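Local structure of hypothetical protein (Uncultured marine organism, 2OD6) at residues K30-P33 with V34-K37. The protein is of unknown function but has a dimeric ferredoxin-like fold and, in this crystal, holds the keto fatty acid 10-oxohexadecanoic acid in a pocket. Residues are numbered along the deposited sequence; the frame is centred on the assembly and turned at random.
Sequences KTAP and VWVK. With OHA (10-oxohexadecanoic acid), chain E.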
loop_
_atom_site.group_PDB
_atom_site.type_symbol
_atom_site.label_atom_id
_atom_site.label_comp_id
_atom_site.label_asym_id
_atom_site.label_seq_id
_atom_site.Cartn_x
_atom_site.Cartn_y
_atom_site.Cartn_z
ATOM N N LYS A 30 -12.527 -1.728 16.839
ATOM C CA LYS A 30 -13.333 -1.263 17.967
ATOM C C LYS A 30 -13.004 0.183 18.377
ATOM O O LYS A 30 -13.888 0.887 18.840
ATOM C CB LYS A 30 -13.240 -2.236 19.163
ATOM C CG LYS A 30 -14.067 -3.517 18.915
ATOM C CD LYS A 30 -14.113 -4.412 20.094
ATOM C CE LYS A 30 -14.950 -5.658 19.838
ATOM N NZ LYS A 30 -14.511 -6.715 20.820
ATOM N N THR A 31 -11.762 0.622 18.180
ATOM C CA THR A 31 -11.315 1.951 18.615
ATOM C C THR A 31 -11.428 3.004 17.508
ATOM O O THR A 31 -11.182 4.208 17.724
ATOM C CB THR A 31 -9.880 1.884 19.152
ATOM O OG1 THR A 31 -8.983 1.460 18.122
ATOM C CG2 THR A 31 -9.804 0.897 20.330
ATOM N N ALA A 32 -11.890 2.574 16.338
ATOM C CA ALA A 32 -11.995 3.453 15.167
ATOM C C ALA A 32 -12.849 4.708 15.394
ATOM O O ALA A 32 -12.549 5.764 14.853
ATOM C CB ALA A 32 -12.525 2.655 13.984
ATOM N N PRO A 33 -13.935 4.595 16.169
ATOM C CA PRO A 33 -14.719 5.797 16.455
ATOM C C PRO A 33 -13.937 6.957 17.088
ATOM O O PRO A 33 -14.325 8.115 16.904
ATOM C CB PRO A 33 -15.812 5.295 17.415
ATOM C CG PRO A 33 -15.977 3.860 17.049
ATOM C CD PRO A 33 -14.572 3.391 16.723
ATOM N N VAL A 34 -12.879 6.646 17.833
ATOM C CA VAL A 34 -11.982 7.641 18.380
ATOM C C VAL A 34 -10.975 8.081 17.309
ATOM O O VAL A 34 -10.985 9.234 16.890
ATOM C CB VAL A 34 -11.264 7.105 19.655
ATOM C CG1 VAL A 34 -10.269 8.144 20.214
ATOM C CG2 VAL A 34 -12.305 6.741 20.738
ATOM N N TRP A 35 -10.124 7.167 16.842
ATOM C CA TRP A 35 -8.947 7.581 16.089
ATOM C C TRP A 35 -9.241 8.047 14.671
ATOM O O TRP A 35 -8.560 8.949 14.179
ATOM C CB TRP A 35 -7.828 6.535 16.131
ATOM C CG TRP A 35 -8.136 5.202 15.557
ATOM C CD1 TRP A 35 -8.504 4.085 16.251
ATOM C CD2 TRP A 35 -8.067 4.817 14.181
ATOM N NE1 TRP A 35 -8.709 3.045 15.397
ATOM C CE2 TRP A 35 -8.441 3.457 14.117
ATOM C CE3 TRP A 35 -7.724 5.486 12.996
ATOM C CZ2 TRP A 35 -8.491 2.748 12.910
ATOM C CZ3 TRP A 35 -7.783 4.784 11.779
ATOM C CH2 TRP A 35 -8.167 3.427 11.749
ATOM N N VAL A 36 -10.275 7.501 14.024
ATOM C CA VAL A 36 -10.539 7.851 12.620
ATOM C C VAL A 36 -10.952 9.311 12.533
ATOM O O VAL A 36 -10.410 10.077 11.722
ATOM C CB VAL A 36 -11.613 6.938 11.917
ATOM C CG1 VAL A 36 -11.789 7.367 10.477
ATOM C CG2 VAL A 36 -11.223 5.478 11.944
ATOM N N LYS A 37 -11.866 9.705 13.412
ATOM C CA LYS A 37 -12.331 11.068 13.473
ATOM C C LYS A 37 -11.139 12.001 13.679
ATOM O O LYS A 37 -11.049 13.052 13.046
ATOM C CB LYS A 37 -13.319 11.200 14.637
ATOM C CG LYS A 37 -14.148 12.409 14.634
ATOM C CD LYS A 37 -15.167 12.398 15.786
ATOM C CE LYS A 37 -14.539 12.712 17.148
ATOM N NZ LYS A 37 -14.031 11.485 17.848
HETATM O O2 OHA E . 1.645 7.368 8.540
HETATM C C16 OHA E . 2.106 6.625 9.402
HETATM O O3 OHA E . 3.397 6.393 9.312
HETATM C C15 OHA E . 1.287 6.031 10.538
HETATM C C14 OHA E . 1.953 4.783 11.148
HETATM C C13 OHA E . 1.331 4.276 12.473
HETATM C C12 OHA E . 0.909 2.792 12.463
HETATM C C11 OHA E . 0.766 2.140 13.865
HETATM C C10 OHA E . -0.503 1.294 14.098
HETATM C C9 OHA E . -1.710 2.196 14.435
HETATM C C8 OHA E . -3.116 1.568 14.283
HETATM C C7 OHA E . -4.210 2.639 14.401
HETATM O O1 OHA E . -4.572 3.279 13.417
HETATM C C6 OHA E . -4.889 2.986 15.707
HETATM C C5 OHA E . -4.497 2.072 16.868
HETATM C C4 OHA E . -5.315 2.426 18.124
HETATM C C3 OHA E . -5.140 1.475 19.324
HETATM C C2 OHA E . -5.400 -0.012 19.045
HETATM C C1 OHA E . -4.136 -0.829 19.277
#
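W35 lays its indole back along helix 18-40, over A32 and past T31. From CB the side chain turns between the backbone N and the carbonyl carbon (chi1 61°), which carries CG toward the preceding turn. CD1 of W35 comes next to the T31 carbonyl, 3.1 Å from T31 O, while T31 CB lies in the ring plane at the edge. NE1 of W35 reaches to 3.3 Å from A32 CA and gives its hydrogen to V28 O, two turns earlier in the helix; T31 OG1, close by, is hydrogen-bonded to A27 O. A32 CA makes a CH-pi contact over the five-membered ring, 27° off the ring normal. Further out, W35 CZ2 comes to 4.2 Å from A32 CB, and V36 CG2, over the same face, touches A32 CB at 3.7 Å. In this ferredoxin-like fold the helix packs on a four-stranded antiparallel sheet, and F47 of strand 44-52 meets the indole edge-to-face. The opposite face of the indole turns to the ligand: C6 of OHA is 3.8 Å from W35 CD1, and the keto oxygen O1 of OHA lies over the six-membered ring, 3.9 Å from both CE3 and CZ3 of W35 and 4.0 Å from its CH2. With W35 cut back to an alanine, V28 O is likely to lose its indole donor, and a gap to open between A32 and the ligand's keto group. Behind the ring, P33 has no N-H to give to the turn before, and the helix kinks there. T31 O accepts from both V34 N and W35 N, the latter with an N-H...O angle of 164°, and A32 O takes V36 N.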